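Local coordinates for protein putative HAD family hydrolase (Streptomyces avermitilis, PDB 3MMZ) that probably serves as the KdsC-like HAD hydrolase domain of an enzyme thought to make CMP-N-acylneuraminate from CTP and an N-acylneuraminate, at residues Leu17-Asp20 and Gly21-Asp25; Thr142-Pro145 and Gly146-Ala150; Ala128-Asp132 and Val133-Ala137. All coordinates share one frame; numbering follows the deposited sequence.

Contact 1: residues Leu17-Asp20 and Gly21-Asp25. With CA (calcium ion), chain M.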
loop_
_atom_site.group_PDB
_atom_site.type_symbol
_atom_site.label_atom_id
_atom_site.label_comp_id
_atom_site.label_asym_id
_atom_site.label_seq_id
_atom_site.Cartn_x
_atom_site.Cartn_y
_atom_site.Cartn_z
ATOM N N LEU D 17 9.769 1.233 27.942
ATOM C CA LEU D 17 9.212 1.753 26.687
ATOM C C LEU D 17 9.387 3.262 26.539
ATOM O O LEU D 17 9.032 4.032 27.427
ATOM C CB LEU D 17 7.715 1.400 26.578
ATOM C CG LEU D 17 7.307 -0.062 26.780
ATOM C CD1 LEU D 17 5.788 -0.174 26.901
ATOM C CD2 LEU D 17 7.807 -0.959 25.659
ATOM N N ASP D 18 9.952 3.671 25.408
ATOM C CA ASP D 18 9.818 5.033 24.932
ATOM C C ASP D 18 8.331 5.293 24.607
ATOM O O ASP D 18 7.559 4.345 24.462
ATOM C CB ASP D 18 10.708 5.235 23.707
ATOM C CG ASP D 18 10.494 6.577 23.047
ATOM O OD1 ASP D 18 10.610 7.618 23.730
ATOM O OD2 ASP D 18 10.188 6.590 21.844
ATOM N N PHE D 19 7.922 6.558 24.516
ATOM C CA PHE D 19 6.510 6.871 24.258
ATOM C C PHE D 19 6.229 7.374 22.842
ATOM O O PHE D 19 5.790 6.591 22.000
ATOM C CB PHE D 19 5.937 7.827 25.307
ATOM C CG PHE D 19 4.461 8.092 25.143
ATOM C CD1 PHE D 19 3.521 7.108 25.457
ATOM C CD2 PHE D 19 4.014 9.322 24.686
ATOM C CE1 PHE D 19 2.155 7.352 25.318
ATOM C CE2 PHE D 19 2.653 9.582 24.544
ATOM C CZ PHE D 19 1.721 8.591 24.855
ATOM N N ASP D 20 6.488 8.653 22.562
ATOM C CA ASP D 20 6.220 9.182 21.214
ATOM C C ASP D 20 7.036 8.444 20.156
ATOM O O ASP D 20 8.250 8.327 20.276
ATOM C CB ASP D 20 6.495 10.689 21.127
ATOM C CG ASP D 20 5.552 11.507 21.996
ATOM O OD1 ASP D 20 4.450 11.869 21.524
ATOM O OD2 ASP D 20 5.921 11.799 23.152
ATOM N N GLY D 21 6.353 7.929 19.135
ATOM C CA GLY D 21 7.036 7.285 18.022
ATOM C C GLY D 21 7.212 5.794 18.237
ATOM O O GLY D 21 7.540 5.061 17.296
ATOM N N THR D 22 6.953 5.357 19.472
ATOM C CA THR D 22 7.131 3.959 19.875
ATOM C C THR D 22 5.781 3.345 20.237
ATOM O O THR D 22 5.408 2.301 19.695
ATOM C CB THR D 22 8.166 3.839 21.033
ATOM O OG1 THR D 22 9.459 4.206 20.532
ATOM C CG2 THR D 22 8.231 2.405 21.600
ATOM N N GLN D 23 5.058 4.008 21.140
ATOM C CA GLN D 23 3.653 3.679 21.429
ATOM C C GLN D 23 2.707 4.554 20.602
ATOM O O GLN D 23 1.487 4.405 20.681
ATOM C CB GLN D 23 3.367 3.882 22.918
ATOM C CG GLN D 23 4.187 2.988 23.808
ATOM C CD GLN D 23 3.935 3.238 25.286
ATOM O OE1 GLN D 23 2.842 2.985 25.795
ATOM N NE2 GLN D 23 4.941 3.759 25.974
ATOM N N THR D 24 3.277 5.494 19.843
ATOM C CA THR D 24 2.493 6.361 18.946
ATOM C C THR D 24 3.178 6.410 17.588
ATOM O O THR D 24 4.324 5.989 17.456
ATOM C CB THR D 24 2.392 7.825 19.454
ATOM O OG1 THR D 24 3.610 8.522 19.159
ATOM C CG2 THR D 24 2.087 7.904 20.959
ATOM N N ASP D 25 2.480 6.953 16.594
ATOM C CA ASP D 25 3.047 7.143 15.254
ATOM C C ASP D 25 3.895 8.428 15.129
ATOM O O ASP D 25 4.189 8.874 14.007
ATOM C CB ASP D 25 1.923 7.120 14.199
ATOM C CG ASP D 25 0.925 8.277 14.362
ATOM O OD1 ASP D 25 1.094 9.128 15.253
ATOM O OD2 ASP D 25 -0.053 8.336 13.596
HETATM CA CA CA M . 10.499 8.688 20.631
HETATM O O HOH W 1 10.035 10.398 22.245
HETATM O O HOH W 2 3.351 11.093 19.219
HETATM O O HOH W 3 10.064 10.156 18.858
HETATM O O HOH W 4 12.789 8.683 21.140
#
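Asp18 and Thr22 meet beside a calcium ion, in the loop that leaves strand 14-17, and metal bonds come first. The calcium ion is held by Asp18 OD2 at 2.4 Å and by the backbone oxygen Asp20 O at 2.3 Å; Asn110 and three waters complete six ligands, one of these waters also donating to Asp18 OD1.

The second kind of tie is the hydrogen bond made by a side chain. Asp18 OD2 accepts from Thr22 OG1 at 2.8 Å on its anti lone pair, so this metal-binding oxygen has two partners. Gln23 reaches back along an extended chain, and its NE2 donates to Asp18 O at 3.1 Å in a nearly straight bond (176°). The acceptor lies in the amide plane of Gln23, although the amide nitrogen stands well above the carbonyl plane of Asp18. Farther on, Gly21 N donates to Thr24 OG1 at 2.8 Å, and a water links that hydroxyl to Asp20 OD1.

Backbone bonds close the turn. Phe19 O receives Gln23 N at 2.8 Å, in the carbonyl plane, and Thr22 N at 3.0 Å, from above it.

Two groups meet the ring of Phe19. CG2 of Thr24 lies over one face, 4.2 Å from the ring centroid in a CH-pi contact, while Gln23 NE2 comes in at the edge, the amide plane turned 83° from the ring. With OG1 of Thr24 between the backbone N and carbonyl carbon (chi1 79°), one side chain serves both the polar and the apolar partner.

The arrangement is consistent with the DxDx(T/V) loop of HAD hydrolases: the bond from Thr22 would fix the rotation of the metal-binding carboxylate, and two donors on Phe19 O close the turn.

Contact 2: residues Thr142-Pro145 and Gly146-Ala150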
loop_
_atom_site.group_PDB
_atom_site.type_symbol
_atom_site.label_atom_id
_atom_site.label_comp_id
_atom_site.label_asym_id
_atom_site.label_seq_id
_atom_site.Cartn_x
_atom_site.Cartn_y
_atom_site.Cartn_z
ATOM N N THR D 142 10.873 -4.624 15.131
ATOM C CA THR D 142 9.504 -5.097 14.922
ATOM C C THR D 142 9.140 -4.955 13.447
ATOM O O THR D 142 9.792 -4.204 12.711
ATOM C CB THR D 142 8.469 -4.337 15.786
ATOM O OG1 THR D 142 8.355 -2.987 15.318
ATOM C CG2 THR D 142 8.855 -4.359 17.263
ATOM N N THR D 143 8.114 -5.687 13.014
ATOM C CA THR D 143 7.582 -5.516 11.663
ATOM C C THR D 143 6.510 -4.426 11.646
ATOM O O THR D 143 6.303 -3.753 10.636
ATOM C CB THR D 143 6.972 -6.834 11.127
ATOM O OG1 THR D 143 5.902 -7.243 11.984
ATOM C CG2 THR D 143 7.998 -7.921 11.094
ATOM N N VAL D 144 5.833 -4.252 12.779
ATOM C CA VAL D 144 4.723 -3.308 12.908
ATOM C C VAL D 144 5.269 -1.953 13.366
ATOM O O VAL D 144 6.068 -1.914 14.297
ATOM C CB VAL D 144 3.698 -3.855 13.966
ATOM C CG1 VAL D 144 2.601 -2.866 14.252
ATOM C CG2 VAL D 144 3.098 -5.184 13.477
ATOM N N PRO D 145 4.846 -0.839 12.723
ATOM C CA PRO D 145 5.371 0.472 13.147
ATOM C C PRO D 145 4.811 1.017 14.474
ATOM O O PRO D 145 3.827 0.510 14.990
ATOM C CB PRO D 145 4.983 1.397 11.989
ATOM C CG PRO D 145 3.771 0.767 11.377
ATOM C CD PRO D 145 3.909 -0.729 11.584
ATOM N N GLY D 146 5.435 2.071 15.003
ATOM C CA GLY D 146 4.954 2.720 16.228
ATOM C C GLY D 146 3.527 3.242 16.074
ATOM O O GLY D 146 3.180 3.846 15.049
ATOM N N GLY D 147 2.703 2.994 17.091
ATOM C CA GLY D 147 1.300 3.404 17.076
ATOM C C GLY D 147 0.376 2.412 16.396
ATOM O O GLY D 147 -0.855 2.576 16.432
ATOM N N ASP D 148 0.966 1.388 15.779
ATOM C CA ASP D 148 0.219 0.389 15.015
ATOM C C ASP D 148 0.203 -0.978 15.725
ATOM O O ASP D 148 -0.319 -1.959 15.183
ATOM C CB ASP D 148 0.822 0.284 13.602
ATOM C CG ASP D 148 -0.078 -0.446 12.614
ATOM O OD1 ASP D 148 -1.315 -0.427 12.780
ATOM O OD2 ASP D 148 0.464 -1.032 11.650
ATOM N N GLY D 149 0.768 -1.042 16.935
ATOM C CA GLY D 149 0.821 -2.290 17.717
ATOM C C GLY D 149 2.186 -2.952 17.802
ATOM O O GLY D 149 2.289 -4.175 17.903
ATOM N N ALA D 150 3.237 -2.138 17.783
ATOM C CA ALA D 150 4.612 -2.641 17.882
ATOM C C ALA D 150 4.868 -3.317 19.234
ATOM O O ALA D 150 5.585 -4.308 19.299
ATOM C CB ALA D 150 5.611 -1.507 17.658
#
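Pro145 O accepts from Asp148 N at 3.1 Å, the nitrogen standing above the carbonyl plane, and this bond closes a type II beta turn. Gly146 takes the first corner. Gly147, the second corner, has the positive phi expected there, a conformation in which a CB would press on the preceding carbonyl oxygen.

Asp148 ends the turn. It is modelled in two conformers, and the approach of this copy to the proline ring is tentative. Val144 places CG1 opposite its own backbone N (chi1 174°), which brings that methyl to 3.2 Å from Asp148 O.

Gly149, again at positive phi, is the N-cap of helix 150-159. Ala150 opens the helix with its CB 3.4 Å from Val144 O and 3.8 Å from Pro145 O. The first of these carbonyls is also the acceptor for Thr142 OG1, at 2.7 Å and tilted 25° from the carbonyl plane, and Glu153 on the helix binds both Val144 N and Thr143 OG1.

The chemistry is that of a compact connection: one backbone bond and two glycines reverse the chain, and a third caps the helix, while hydroxyl, carboxylate and methyl contacts tie the strand's exit to the helix start.

Contact 3: residues Ala128-Asp132 and Val133-Ala137. With CA (calcium ion), chain F.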
loop_
_atom_site.group_PDB
_atom_site.type_symbol
_atom_site.label_atom_id
_atom_site.label_comp_id
_atom_site.label_asym_id
_atom_site.label_seq_id
_atom_site.Cartn_x
_atom_site.Cartn_y
_atom_site.Cartn_z
ATOM N N ALA D 128 9.422 -0.695 13.703
ATOM C CA ALA D 128 9.625 -0.737 12.257
ATOM C C ALA D 128 9.826 0.645 11.653
ATOM O O ALA D 128 10.597 0.805 10.690
ATOM C CB ALA D 128 8.457 -1.448 11.574
ATOM N N SER D 129 9.148 1.632 12.242
ATOM C CA SER D 129 9.171 3.014 11.762
ATOM C C SER D 129 10.335 3.846 12.329
ATOM O O SER D 129 10.405 5.057 12.103
ATOM C CB SER D 129 7.835 3.703 12.096
ATOM O OG SER D 129 7.473 3.485 13.452
ATOM N N ALA D 130 11.251 3.208 13.050
ATOM C CA ALA D 130 12.362 3.928 13.672
ATOM C C ALA D 130 13.278 4.572 12.633
ATOM O O ALA D 130 13.354 4.124 11.487
ATOM C CB ALA D 130 13.175 3.006 14.607
ATOM N N HIS D 131 13.950 5.641 13.045
ATOM C CA HIS D 131 15.033 6.255 12.272
ATOM C C HIS D 131 16.012 5.169 11.780
ATOM O O HIS D 131 16.275 4.183 12.478
ATOM C CB HIS D 131 15.747 7.282 13.169
ATOM C CG HIS D 131 16.808 8.088 12.475
ATOM N ND1 HIS D 131 16.645 9.421 12.157
ATOM C CD2 HIS D 131 18.059 7.757 12.069
ATOM C CE1 HIS D 131 17.743 9.875 11.576
ATOM N NE2 HIS D 131 18.618 8.883 11.512
ATOM N N ASP D 132 16.540 5.341 10.568
ATOM C CA ASP D 132 17.396 4.312 9.958
ATOM C C ASP D 132 18.518 3.781 10.854
ATOM O O ASP D 132 18.702 2.566 10.958
ATOM C CB ASP D 132 17.967 4.806 8.626
ATOM C CG ASP D 132 16.919 4.891 7.545
ATOM O OD1 ASP D 132 15.869 4.228 7.677
ATOM O OD2 ASP D 132 17.146 5.608 6.548
ATOM N N VAL D 133 19.253 4.678 11.515
ATOM C CA VAL D 133 20.373 4.260 12.384
ATOM C C VAL D 133 19.900 3.476 13.612
ATOM O O VAL D 133 20.615 2.621 14.132
ATOM C CB VAL D 133 21.296 5.443 12.805
ATOM C CG1 VAL D 133 21.860 6.151 11.571
ATOM C CG2 VAL D 133 20.569 6.418 13.707
ATOM N N VAL D 134 18.679 3.768 14.052
ATOM C CA VAL D 134 18.083 3.109 15.213
ATOM C C VAL D 134 17.690 1.668 14.865
ATOM O O VAL D 134 17.919 0.749 15.649
ATOM C CB VAL D 134 16.864 3.914 15.745
ATOM C CG1 VAL D 134 16.206 3.216 16.948
ATOM C CG2 VAL D 134 17.287 5.331 16.124
ATOM N N ARG D 135 17.107 1.470 13.683
ATOM C CA ARG D 135 16.805 0.112 13.211
ATOM C C ARG D 135 18.061 -0.743 13.182
ATOM O O ARG D 135 18.059 -1.887 13.650
ATOM C CB ARG D 135 16.179 0.153 11.819
ATOM C CG ARG D 135 14.740 0.583 11.801
ATOM C CD ARG D 135 14.391 1.168 10.448
ATOM N NE ARG D 135 14.182 0.204 9.370
ATOM C CZ ARG D 135 14.906 0.139 8.247
ATOM N NH1 ARG D 135 15.940 0.966 8.050
ATOM N NH2 ARG D 135 14.594 -0.759 7.303
ATOM N N GLY D 136 19.151 -0.172 12.678
ATOM C CA GLY D 136 20.439 -0.882 12.652
ATOM C C GLY D 136 20.966 -1.217 14.044
ATOM O O GLY D 136 21.359 -2.353 14.312
ATOM N N ALA D 137 20.961 -0.220 14.928
ATOM C CA ALA D 137 21.517 -0.334 16.281
ATOM C C ALA D 137 20.807 -1.348 17.169
ATOM O O ALA D 137 21.402 -1.899 18.090
ATOM C CB ALA D 137 21.510 1.037 16.959
HETATM CA CA CA F . 21.138 -4.718 14.699
HETATM O O HOH W 5 11.916 -1.366 9.250
HETATM O O HOH W 6 19.217 -4.273 13.447
HETATM O O HOH W 7 22.326 -6.465 16.074
HETATM O O HOH W 8 23.377 -3.998 15.661
#
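His131 and Val133 lie side by side at the start of helix 132-137. The histidine has CG anti to its backbone N (chi1 -175°), and the ring runs along the valine with His131 CD2 3.3 Å from Val133 CG2, the branch of that valine that meets the imidazole. On the next residue it is CG1 that does the touching, and Val134 CG1 packs on Ala130 CB at 3.8 Å.

Arg135 CD comes to 3.3 Å from Ala130 O. Beyond it the chain bends at chi3 (77°), which turns NE toward a water and the guanidinium back toward Asp132. There Arg135 NH1 forms a long salt bridge of 3.3 Å with Asp132 OD1, the carboxylate and guanidinium planes 55° apart. The water, in the guanidinium plane, joins NE to Ala128 O. The stronger partners of the two terminal nitrogens are the carbonyls of Val141 and Thr142 of a neighbouring subunit.

As N-cap, His131 supplies the first helical acceptor, with Arg135 N to His131 O at 3.1 Å. Gly136 O binds a second calcium ion at 2.4 Å; Ala138 O and the carbonyls of Gly136 and Ala138 of that neighbouring subunit share it, along with three waters. Within the chain, Val133, Val134 and Ala137 pack on helix 115-120, while the preceding loop leads in from strand 123-126.

How the contacts relate
The three contacts border one another at the C-terminal ends of parallel strands, as expected of a HAD active-site face. Contact 1 holds the calcium ion directly; CA of Gly146 in contact 2 and CB of Ala130 in contact 3 are each about 9 Å from that ion. Contacts 1 and 2 have centres about 9 Å apart and meet where Asp25 CB packs on Gly146 O at 3.6 Å. Contacts 2 and 3, about 12 Å between centres, are joined by a probable hydrogen bond of 2.9 Å from Gly146 N to Ser129 OG. Both touch the same neighbouring subunit, and contact 3 shares the second calcium ion with it.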